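Carboxypeptidase A (Helicoverpa armigera, PDB 1JQG) probably acts as a zinc-dependent digestive carboxypeptidase that trims residues from the C-terminal ends of peptides, and is captured here with its activation peptide attached. Local coordinates at residues H18-D22 and K92-E96; K149-G153 and N237-G241; T191-I195 and I214-V218; C248-D252 and V269-H275. All coordinates share one frame; numbering follows the deposited sequence.

Contact 1 of 4, residues H18-D22 and K92-E96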
loop_
_atom_site.group_PDB
_atom_site.type_symbol
_atom_site.label_atom_id
_atom_site.label_comp_id
_atom_site.label_asym_id
_atom_site.label_seq_id
_atom_site.Cartn_x
_atom_site.Cartn_y
_atom_site.Cartn_z
ATOM N N HIS A 18 16.969 -7.834 21.983
ATOM C CA HIS A 18 15.524 -7.459 22.094
ATOM C C HIS A 18 14.942 -7.483 20.684
ATOM O O HIS A 18 13.860 -8.057 20.471
ATOM C CB HIS A 18 15.312 -6.095 22.744
ATOM C CG HIS A 18 13.968 -5.491 22.476
ATOM N ND1 HIS A 18 12.806 -6.244 22.459
ATOM C CD2 HIS A 18 13.595 -4.211 22.196
ATOM C CE1 HIS A 18 11.780 -5.450 22.195
ATOM N NE2 HIS A 18 12.233 -4.210 22.026
ATOM N N GLU A 19 15.631 -6.769 19.774
ATOM C CA GLU A 19 15.087 -6.652 18.413
ATOM C C GLU A 19 16.028 -7.286 17.397
ATOM O O GLU A 19 17.253 -7.308 17.448
ATOM C CB GLU A 19 14.721 -5.221 17.992
ATOM C CG GLU A 19 13.476 -4.694 18.693
ATOM C CD GLU A 19 13.238 -3.210 18.506
ATOM O OE1 GLU A 19 13.362 -2.688 17.384
ATOM O OE2 GLU A 19 12.921 -2.551 19.518
ATOM N N ILE A 20 15.417 -7.727 16.292
ATOM C CA ILE A 20 16.110 -8.256 15.138
ATOM C C ILE A 20 16.680 -7.145 14.256
ATOM O O ILE A 20 17.286 -7.365 13.213
ATOM C CB ILE A 20 15.134 -9.142 14.317
ATOM C CG1 ILE A 20 13.875 -8.369 13.979
ATOM C CG2 ILE A 20 14.813 -10.401 15.116
ATOM C CD1 ILE A 20 12.636 -8.996 13.415
ATOM N N TYR A 21 16.466 -5.891 14.639
ATOM C CA TYR A 21 16.961 -4.737 13.922
ATOM C C TYR A 21 18.067 -3.977 14.645
ATOM O O TYR A 21 18.432 -2.866 14.301
ATOM C CB TYR A 21 15.766 -3.803 13.603
ATOM C CG TYR A 21 14.850 -4.439 12.560
ATOM C CD1 TYR A 21 13.543 -4.814 12.880
ATOM C CD2 TYR A 21 15.294 -4.675 11.277
ATOM C CE1 TYR A 21 12.715 -5.380 11.936
ATOM C CE2 TYR A 21 14.480 -5.241 10.336
ATOM C CZ TYR A 21 13.194 -5.603 10.668
ATOM O OH TYR A 21 12.372 -6.186 9.737
ATOM N N ASP A 22 18.568 -4.547 15.740
ATOM C CA ASP A 22 19.662 -3.945 16.481
ATOM C C ASP A 22 20.948 -4.023 15.648
ATOM O O ASP A 22 21.480 -5.107 15.442
ATOM C CB ASP A 22 19.869 -4.648 17.809
ATOM C CG ASP A 22 20.710 -3.871 18.799
ATOM O OD1 ASP A 22 20.740 -4.292 19.981
ATOM O OD2 ASP A 22 21.322 -2.862 18.432
ATOM N N LYS A 92 16.926 0.666 15.198
ATOM C CA LYS A 92 16.265 0.260 16.418
ATOM C C LYS A 92 15.773 1.467 17.198
ATOM O O LYS A 92 14.625 1.481 17.647
ATOM C CB LYS A 92 17.175 -0.572 17.310
ATOM C CG LYS A 92 16.490 -1.170 18.522
ATOM C CD LYS A 92 17.423 -2.084 19.279
ATOM C CE LYS A 92 16.739 -2.768 20.440
ATOM N NZ LYS A 92 17.620 -3.914 20.830
ATOM N N GLU A 93 16.593 2.511 17.246
ATOM C CA GLU A 93 16.256 3.746 17.925
ATOM C C GLU A 93 15.052 4.444 17.326
ATOM O O GLU A 93 14.243 5.037 18.034
ATOM C CB GLU A 93 17.452 4.697 17.888
ATOM C CG GLU A 93 18.681 4.192 18.626
ATOM C CD GLU A 93 19.812 5.196 18.582
ATOM O OE1 GLU A 93 20.938 4.863 18.151
ATOM O OE2 GLU A 93 19.546 6.354 18.997
ATOM N N GLN A 94 14.881 4.346 16.021
ATOM C CA GLN A 94 13.755 4.940 15.328
ATOM C C GLN A 94 12.482 4.142 15.595
ATOM O O GLN A 94 11.392 4.695 15.728
ATOM C CB GLN A 94 14.015 5.028 13.825
ATOM C CG GLN A 94 15.114 5.982 13.429
ATOM C CD GLN A 94 15.190 6.263 11.951
ATOM O OE1 GLN A 94 14.826 5.464 11.081
ATOM N NE2 GLN A 94 15.707 7.475 11.681
ATOM N N LEU A 95 12.632 2.833 15.739
ATOM C CA LEU A 95 11.496 1.965 15.991
ATOM C C LEU A 95 10.957 2.204 17.396
ATOM O O LEU A 95 9.748 2.257 17.648
ATOM C CB LEU A 95 11.907 0.507 15.808
ATOM C CG LEU A 95 12.298 0.094 14.391
ATOM C CD1 LEU A 95 12.900 -1.316 14.332
ATOM C CD2 LEU A 95 11.119 0.252 13.445
ATOM N N GLU A 96 11.851 2.339 18.347
ATOM C CA GLU A 96 11.549 2.556 19.742
ATOM C C GLU A 96 10.873 3.904 19.978
ATOM O O GLU A 96 9.911 4.012 20.742
ATOM C CB GLU A 96 12.847 2.487 20.535
ATOM C CG GLU A 96 13.365 1.057 20.679
ATOM C CD GLU A 96 14.645 1.003 21.502
ATOM O OE1 GLU A 96 15.258 2.089 21.627
ATOM O OE2 GLU A 96 14.957 -0.118 21.956
#
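Lys92, in the first turn of helix 92-108, lays its whole extended side chain across the type I turn Glu19-Asp22 and accounts for the largest share of the contact. Packing is densest on the inner side. There the methyl CD1 of Leu95 sits 3.8 Å from CD1 of Tyr21, the two side chains crossing at about a right angle, and the same methyl lies 3.4 Å from Glu19 OE1. Tyr21 continues past this point: its hydroxyl bonds to Asp231, and its ring meets those of His24 and Tyr233 edge-to-face. The aliphatic part of Lys92 fills the middle, with CG 3.7 Å from Glu19 OE1 and CD 3.8 Å from Asp22 CB. Because CG is anti to the backbone N (chi1 -173°) and every later torsion is also extended, NZ comes to lie near both Glu19 N and the Asp22 carboxylate, and makes a weak salt bridge to Asp22 OD1 at 3.3 Å. The outer side is looser and faces solvent. Glu96 points its carboxylate toward the edge of the His18 ring, and its OE2 stays 4.0 Å from Glu19 OE2, a like-charge approach that nearby Lys92 may soften. The arrangement belongs to the activation peptide, whose four-stranded antiparallel sheet with two helices is typical of carboxypeptidase prosegments; here the start of the modelled chain packs on the helix that follows the last strand of that sheet.

Contact 2 of 4, residues K149-G153 and N237-G241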
loop_
_atom_site.group_PDB
_atom_site.type_symbol
_atom_site.label_atom_id
_atom_site.label_comp_id
_atom_site.label_asym_id
_atom_site.label_seq_id
_atom_site.Cartn_x
_atom_site.Cartn_y
_atom_site.Cartn_z
ATOM N N LYS A 149 -10.754 -16.074 4.603
ATOM C CA LYS A 149 -9.880 -16.253 5.742
ATOM C C LYS A 149 -8.425 -16.151 5.281
ATOM O O LYS A 149 -8.030 -16.642 4.210
ATOM C CB LYS A 149 -10.117 -17.608 6.406
ATOM C CG LYS A 149 -11.503 -17.922 6.920
ATOM C CD LYS A 149 -11.810 -17.201 8.222
ATOM C CE LYS A 149 -13.252 -17.405 8.657
ATOM N NZ LYS A 149 -13.474 -16.839 10.033
ATOM N N SER A 150 -7.604 -15.519 6.134
ATOM C CA SER A 150 -6.169 -15.402 5.820
ATOM C C SER A 150 -5.475 -16.750 6.017
ATOM O O SER A 150 -6.117 -17.704 6.488
ATOM C CB SER A 150 -5.498 -14.374 6.709
ATOM O OG SER A 150 -5.524 -14.801 8.076
ATOM N N PHE A 151 -4.199 -16.822 5.639
ATOM C CA PHE A 151 -3.458 -18.090 5.808
ATOM C C PHE A 151 -3.556 -18.620 7.232
ATOM O O PHE A 151 -3.831 -19.810 7.392
ATOM C CB PHE A 151 -1.990 -17.921 5.384
ATOM C CG PHE A 151 -1.173 -19.173 5.568
ATOM C CD1 PHE A 151 -1.135 -20.092 4.538
ATOM C CD2 PHE A 151 -0.467 -19.464 6.735
ATOM C CE1 PHE A 151 -0.415 -21.271 4.657
ATOM C CE2 PHE A 151 0.248 -20.638 6.853
ATOM C CZ PHE A 151 0.284 -21.546 5.830
ATOM N N GLU A 152 -3.352 -17.761 8.235
ATOM C CA GLU A 152 -3.418 -18.156 9.628
ATOM C C GLU A 152 -4.843 -18.190 10.152
ATOM O O GLU A 152 -5.048 -18.463 11.339
ATOM C CB GLU A 152 -2.555 -17.276 10.518
ATOM C CG GLU A 152 -1.055 -17.436 10.268
ATOM C CD GLU A 152 -0.207 -16.491 11.105
ATOM O OE1 GLU A 152 -0.597 -15.337 11.389
ATOM O OE2 GLU A 152 0.865 -16.967 11.453
ATOM N N GLY A 153 -5.826 -18.070 9.277
ATOM C CA GLY A 153 -7.221 -18.316 9.613
ATOM C C GLY A 153 -7.984 -17.071 9.995
ATOM O O GLY A 153 -9.173 -17.155 10.271
ATOM N N ASN A 237 2.970 -11.766 3.513
ATOM C CA ASN A 237 2.014 -12.456 4.391
ATOM C C ASN A 237 2.782 -13.449 5.283
ATOM O O ASN A 237 4.007 -13.290 5.463
ATOM C CB ASN A 237 0.974 -13.154 3.561
ATOM C CG ASN A 237 1.455 -14.351 2.744
ATOM O OD1 ASN A 237 2.673 -14.502 2.500
ATOM N ND2 ASN A 237 0.596 -15.250 2.267
ATOM N N ARG A 238 2.059 -14.366 5.936
ATOM C CA ARG A 238 2.741 -15.286 6.855
ATOM C C ARG A 238 2.651 -16.750 6.429
ATOM O O ARG A 238 2.356 -17.647 7.234
ATOM C CB ARG A 238 2.161 -15.061 8.261
ATOM C CG ARG A 238 2.418 -13.693 8.842
ATOM C CD ARG A 238 3.896 -13.386 9.078
ATOM N NE ARG A 238 4.416 -14.161 10.205
ATOM C CZ ARG A 238 5.709 -14.309 10.473
ATOM N NH1 ARG A 238 6.646 -13.743 9.707
ATOM N NH2 ARG A 238 5.987 -15.060 11.532
ATOM N N ALA A 239 2.812 -17.008 5.143
ATOM C CA ALA A 239 2.637 -18.364 4.604
ATOM C C ALA A 239 3.847 -19.251 4.860
ATOM O O ALA A 239 4.996 -18.855 4.600
ATOM C CB ALA A 239 2.332 -18.344 3.107
ATOM N N THR A 240 3.549 -20.456 5.351
ATOM C CA THR A 240 4.624 -21.436 5.649
ATOM C C THR A 240 4.621 -22.514 4.582
ATOM O O THR A 240 3.917 -22.433 3.568
ATOM C CB THR A 240 4.438 -22.070 7.019
ATOM O OG1 THR A 240 3.103 -22.563 7.155
ATOM C CG2 THR A 240 4.622 -21.084 8.158
ATOM N N GLY A 241 5.450 -23.558 4.762
ATOM C CA GLY A 241 5.482 -24.669 3.812
ATOM C C GLY A 241 6.235 -24.318 2.553
ATOM O O GLY A 241 6.070 -24.983 1.522
HETATM O O HOH W 1 2.008 -18.562 9.512
#
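Phe151 and Glu152 are the two central residues of a type I turn, Ser150-Gly153, at the tip of the beta hairpin that joins strands 142-149 and 155-161, and both reach over to the loop 237-241. Phe151 does most of the work. A chi1 of 178° carries the ring away from the residue's own backbone N and lays one face on the backbone of Ala239: the CA stands 3.8 Å from the ring centroid and only 6° off the ring normal, a well-centred CH-pi contact. The methyl of Ala239 touches the same ring at CD1, 4.1 Å from CB. At the rim of the ring, close to its plane, Thr240 OG1 comes within 3.3 Å of CZ, while Arg238 O approaches CD2 obliquely at 3.4 Å. Glu152 takes a different route. Its extended chain brings OE2 to 3.9 Å from Arg238 CB, and a water donates to OE2 at 2.8 Å; its other leg, to Arg238 O, is modelled very short, which leaves the bridge doubtful in detail. The guanidinium does not join in: the Arg238 chain bends at CG and CD and makes a cation-pi contact with Trp234, while OE1 of Glu152 forms a salt bridge with Arg154. The turn itself is held from behind by Asp222 and Glu284, which accept from Glu152 N and Phe151 N. Between these segments cohesion is therefore mainly van der Waals and CH-pi contact of the Phe151 ring, centred on Ala239 but only weakly directional, with a water probably helping at the Glu152 side.

Contact 3 of 4, residues T191-I195 and I214-V218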
loop_
_atom_site.group_PDB
_atom_site.type_symbol
_atom_site.label_atom_id
_atom_site.label_comp_id
_atom_site.label_asym_id
_atom_site.label_seq_id
_atom_site.Cartn_x
_atom_site.Cartn_y
_atom_site.Cartn_z
ATOM N N THR A 191 -7.859 4.816 4.002
ATOM C CA THR A 191 -9.033 4.020 3.682
ATOM C C THR A 191 -10.096 4.142 4.750
ATOM O O THR A 191 -11.302 3.956 4.579
ATOM C CB THR A 191 -8.597 2.536 3.483
ATOM O OG1 THR A 191 -9.402 1.814 2.561
ATOM C CG2 THR A 191 -8.478 1.818 4.813
ATOM N N LEU A 192 -9.702 4.463 5.976
ATOM C CA LEU A 192 -10.603 4.632 7.099
ATOM C C LEU A 192 -11.308 5.971 7.014
ATOM O O LEU A 192 -12.409 6.263 7.515
ATOM C CB LEU A 192 -9.781 4.504 8.408
ATOM C CG LEU A 192 -10.031 3.281 9.316
ATOM C CD1 LEU A 192 -10.247 2.033 8.521
ATOM C CD2 LEU A 192 -8.874 3.142 10.282
ATOM N N TYR A 193 -10.629 6.949 6.407
ATOM C CA TYR A 193 -11.199 8.288 6.283
ATOM C C TYR A 193 -12.303 8.236 5.255
ATOM O O TYR A 193 -13.342 8.879 5.433
ATOM C CB TYR A 193 -10.106 9.297 5.904
ATOM C CG TYR A 193 -10.492 10.743 6.093
ATOM C CD1 TYR A 193 -10.246 11.376 7.317
ATOM C CD2 TYR A 193 -11.095 11.471 5.092
ATOM C CE1 TYR A 193 -10.601 12.712 7.508
ATOM C CE2 TYR A 193 -11.434 12.792 5.279
ATOM C CZ TYR A 193 -11.200 13.401 6.487
ATOM O OH TYR A 193 -11.569 14.714 6.626
ATOM N N ALA A 194 -12.070 7.450 4.197
ATOM C CA ALA A 194 -13.072 7.256 3.146
ATOM C C ALA A 194 -14.387 6.682 3.668
ATOM O O ALA A 194 -15.506 6.978 3.219
ATOM C CB ALA A 194 -12.514 6.390 2.042
ATOM N N ILE A 195 -14.314 5.752 4.619
ATOM C CA ILE A 195 -15.475 5.205 5.311
ATOM C C ILE A 195 -16.148 6.297 6.139
ATOM O O ILE A 195 -17.383 6.341 6.271
ATOM C CB ILE A 195 -15.042 4.035 6.224
ATOM C CG1 ILE A 195 -14.566 2.852 5.376
ATOM C CG2 ILE A 195 -16.165 3.600 7.123
ATOM C CD1 ILE A 195 -13.969 1.679 6.129
ATOM N N ILE A 214 -16.625 -0.286 -2.454
ATOM C CA ILE A 214 -16.099 -1.477 -1.841
ATOM C C ILE A 214 -14.821 -1.011 -1.167
ATOM O O ILE A 214 -13.890 -0.531 -1.824
ATOM C CB ILE A 214 -15.822 -2.596 -2.851
ATOM C CG1 ILE A 214 -17.135 -3.177 -3.407
ATOM C CG2 ILE A 214 -15.000 -3.733 -2.210
ATOM C CD1 ILE A 214 -16.994 -4.214 -4.502
ATOM N N ILE A 215 -14.722 -1.190 0.155
ATOM C CA ILE A 215 -13.534 -0.793 0.891
ATOM C C ILE A 215 -13.005 -1.932 1.728
ATOM O O ILE A 215 -13.717 -2.427 2.603
ATOM C CB ILE A 215 -13.823 0.442 1.765
ATOM C CG1 ILE A 215 -14.342 1.604 0.889
ATOM C CG2 ILE A 215 -12.560 0.868 2.522
ATOM C CD1 ILE A 215 -14.585 2.907 1.614
ATOM N N LEU A 216 -11.735 -2.273 1.510
ATOM C CA LEU A 216 -11.047 -3.330 2.261
ATOM C C LEU A 216 -9.879 -2.722 3.053
ATOM O O LEU A 216 -8.795 -2.446 2.523
ATOM C CB LEU A 216 -10.555 -4.426 1.297
ATOM C CG LEU A 216 -9.715 -5.568 1.861
ATOM C CD1 LEU A 216 -10.452 -6.406 2.891
ATOM C CD2 LEU A 216 -9.265 -6.546 0.783
ATOM N N PRO A 217 -10.098 -2.419 4.333
ATOM C CA PRO A 217 -9.105 -1.789 5.198
ATOM C C PRO A 217 -7.828 -2.590 5.349
ATOM O O PRO A 217 -6.716 -2.072 5.214
ATOM C CB PRO A 217 -9.853 -1.496 6.460
ATOM C CG PRO A 217 -11.323 -1.510 6.088
ATOM C CD PRO A 217 -11.403 -2.566 5.005
ATOM N N VAL A 218 -7.868 -3.830 5.823
ATOM C CA VAL A 218 -6.758 -4.688 6.107
ATOM C C VAL A 218 -6.684 -5.891 5.172
ATOM O O VAL A 218 -7.229 -6.958 5.381
ATOM C CB VAL A 218 -6.779 -5.218 7.556
ATOM C CG1 VAL A 218 -5.428 -5.851 7.889
ATOM C CG2 VAL A 218 -7.077 -4.093 8.530
#
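Ile215 is the main bump, and it presses into a hollow on helix 187-200 walled by Thr191, Ala194 and Ile195. Its two branches divide the space. CG2 enters between Thr191 and Ile195, lying 3.3 Å from Thr191 OG1 and 4.0 Å from Ile195 CG1. CD1 goes deeper along the helix, 3.8 Å from Ile195 CG1 and 4.1 Å from Ala194 CB, meeting the alanine methyl. A second bump follows two residues on. The ring of Pro217 rests in the neighbouring hollow, with CB 3.9 Å from Thr191 CG2 and 4.1 Å from Leu192 CD1, and CG next to Ile195 CD1. Thr191 and Ile195 thus form a ridge shared by both hollows. In Thr191, chi1 of -150° turns OG1 roughly opposite the backbone N, toward Ile215, and leaves CG2 between N and the carbonyl carbon, facing Pro217. Leu216, between the two bumps, points to the other side of the sheet, against Ile156 and Tyr158. The helix and strand segments run at 141° to each other, 9.1 Å apart at their axes. Thr191 and Ala194 also touch Met176 on strand 173-178, which lies alongside and parallel to strand 212-216. Strand 173-178, helix 187-200 and strand 212-216 in succession make a beta-alpha-beta crossover, characteristic of the alpha/beta fold of M14 carboxypeptidases, with helices packed on a central mixed eight-stranded sheet.

Contact 4 of 4, residues C248-D252 and V269-H275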
loop_
_atom_site.group_PDB
_atom_site.type_symbol
_atom_site.label_atom_id
_atom_site.label_comp_id
_atom_site.label_asym_id
_atom_site.label_seq_id
_atom_site.Cartn_x
_atom_site.Cartn_y
_atom_site.Cartn_z
ATOM N N CYS A 248 12.749 -19.407 6.091
ATOM C CA CYS A 248 12.209 -18.244 5.420
ATOM C C CYS A 248 10.730 -18.518 5.126
ATOM O O CYS A 248 10.380 -19.663 4.806
ATOM C CB CYS A 248 12.964 -17.974 4.136
ATOM S SG CYS A 248 14.701 -17.542 4.291
ATOM N N MET A 249 9.895 -17.490 5.234
ATOM C CA MET A 249 8.479 -17.637 4.960
ATOM C C MET A 249 7.878 -16.342 4.412
ATOM O O MET A 249 8.511 -15.303 4.348
ATOM C CB MET A 249 7.715 -18.053 6.211
ATOM C CG MET A 249 7.863 -17.238 7.467
ATOM S SD MET A 249 7.415 -18.059 9.024
ATOM C CE MET A 249 5.665 -17.685 9.061
ATOM N N GLY A 250 6.611 -16.433 3.961
ATOM C CA GLY A 250 5.848 -15.338 3.433
ATOM C C GLY A 250 6.087 -15.063 1.960
ATOM O O GLY A 250 7.214 -15.073 1.432
ATOM N N VAL A 251 5.032 -14.609 1.329
ATOM C CA VAL A 251 4.944 -14.265 -0.069
ATOM C C VAL A 251 4.564 -12.781 -0.201
ATOM O O VAL A 251 3.783 -12.259 0.587
ATOM C CB VAL A 251 3.878 -15.108 -0.776
ATOM C CG1 VAL A 251 3.590 -14.527 -2.153
ATOM C CG2 VAL A 251 4.231 -16.591 -0.815
ATOM N N ASP A 252 5.215 -12.096 -1.148
ATOM C CA ASP A 252 4.860 -10.711 -1.450
ATOM C C ASP A 252 3.539 -10.726 -2.236
ATOM O O ASP A 252 3.493 -11.098 -3.411
ATOM C CB ASP A 252 5.953 -10.068 -2.293
ATOM C CG ASP A 252 5.751 -8.585 -2.531
ATOM O OD1 ASP A 252 6.722 -7.963 -3.007
ATOM O OD2 ASP A 252 4.638 -8.068 -2.239
ATOM N N VAL A 269 12.204 -17.626 -1.351
ATOM C CA VAL A 269 11.224 -17.395 -0.311
ATOM C C VAL A 269 11.830 -16.479 0.734
ATOM O O VAL A 269 11.159 -15.824 1.545
ATOM C CB VAL A 269 10.759 -18.680 0.404
ATOM C CG1 VAL A 269 9.500 -18.371 1.206
ATOM C CG2 VAL A 269 10.463 -19.773 -0.587
ATOM N N CYS A 270 13.153 -16.379 0.713
ATOM C CA CYS A 270 13.868 -15.515 1.653
ATOM C C CYS A 270 13.847 -14.075 1.203
ATOM O O CYS A 270 14.097 -13.157 1.986
ATOM C CB CYS A 270 15.309 -16.038 1.739
ATOM S SG CYS A 270 15.419 -17.716 2.438
ATOM N N SER A 271 13.519 -13.849 -0.059
ATOM C CA SER A 271 13.365 -12.482 -0.576
ATOM C C SER A 271 12.041 -11.846 -0.188
ATOM O O SER A 271 11.028 -12.562 -0.093
ATOM C CB SER A 271 13.514 -12.506 -2.096
ATOM O OG SER A 271 13.300 -11.203 -2.606
ATOM N N ASP A 272 12.015 -10.522 -0.070
ATOM C CA ASP A 272 10.808 -9.774 0.245
ATOM C C ASP A 272 9.873 -9.648 -0.957
ATOM O O ASP A 272 8.813 -9.082 -0.802
ATOM C CB ASP A 272 11.160 -8.387 0.790
ATOM C CG ASP A 272 11.695 -8.435 2.199
ATOM O OD1 ASP A 272 11.055 -9.159 2.997
ATOM O OD2 ASP A 272 12.705 -7.779 2.481
ATOM N N THR A 273 10.327 -10.013 -2.152
ATOM C CA THR A 273 9.551 -9.945 -3.373
ATOM C C THR A 273 9.239 -11.301 -3.955
ATOM O O THR A 273 9.021 -11.414 -5.148
ATOM C CB THR A 273 10.288 -9.079 -4.430
ATOM O OG1 THR A 273 11.515 -9.641 -4.809
ATOM C CG2 THR A 273 10.493 -7.708 -3.833
ATOM N N PHE A 274 9.204 -12.331 -3.123
ATOM C CA PHE A 274 8.843 -13.678 -3.533
ATOM C C PHE A 274 7.419 -13.746 -4.066
ATOM O O PHE A 274 6.552 -13.400 -3.266
ATOM C CB PHE A 274 9.002 -14.646 -2.364
ATOM C CG PHE A 274 8.712 -16.085 -2.708
ATOM C CD1 PHE A 274 9.271 -16.652 -3.838
ATOM C CD2 PHE A 274 7.883 -16.857 -1.888
ATOM C CE1 PHE A 274 9.029 -17.979 -4.172
ATOM C CE2 PHE A 274 7.645 -18.176 -2.219
ATOM C CZ PHE A 274 8.216 -18.743 -3.358
ATOM N N HIS A 275 7.253 -14.300 -5.271
ATOM C CA HIS A 275 5.980 -14.342 -5.957
ATOM C C HIS A 275 5.088 -15.486 -5.495
ATOM O O HIS A 275 3.924 -15.533 -5.933
ATOM C CB HIS A 275 6.198 -14.342 -7.478
ATOM C CG HIS A 275 7.155 -15.350 -8.005
ATOM N ND1 HIS A 275 7.149 -16.666 -7.555
ATOM C CD2 HIS A 275 8.121 -15.264 -8.967
ATOM C CE1 HIS A 275 8.104 -17.316 -8.209
ATOM N NE2 HIS A 275 8.692 -16.492 -9.065
#
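Val251 and Phe274 make the apolar centre: CG2 of the valine lies 3.8 Å from CD2 of the ring, the two side chains meeting at a slant. One face of the phenylalanine ring is covered off-centre by Val269 CA of its own segment, and Gly250 O stands at the ring edge. Val269 carries the apolar patch further, its CB being 4.4 Å from Cys248 CB. Beyond it the two segments are joined covalently by the Cys248-Cys270 disulfide, SG to SG 2.0 Å, whose chi3 of 94° is near the relaxed right angle. At the other end Asp252 N donates to Phe274 O at 2.8 Å. The same Phe274 carbonyl oxygen also rests 3.4 Å from the methyl CG1 of Val251. Outside the apolar patch, Lys236 NZ collects Met249 O, Gly250 O and Ser271 O, binding both segments through their carbonyls. The polar edge is Asp252. Its chi1 of -174° sets the carboxylate beside the residue's own carbonyl carbon and leaves OD1 3.2 Å from Asp272 O, an approach of two acceptors that the salt bridge from OD1 to Arg235 probably eases. OD2 takes a hydrogen bond with His181 NE2. Since His181 is a zinc ligand, the loop pairing, with Arg235 and Asn254 N, helps to place a second-shell carboxylate that probably orients, and may polarise, a residue holding the metal.

Contact 3 is the core member: a helix against a strand of the central sheet, entirely buried and held by fitted aliphatic shapes. Contact 2 lies at the surface, joining a hairpin tip to a loop through a ring face and probably a water. Contact 1 is partly buried and belongs to the activation peptide, where charged side chains dominate. Contact 4, also partly buried, pairs two loops with a disulfide at one end and, at the other, an aspartate hydrogen-bonded to a zinc ligand. Contacts 2 and 4 touch directly, as Asn237 OD1 and Ala239 O accept from Val251 N and Gly250 N, whereas contacts 3 and 4 fall on opposite sides of the chain's centre.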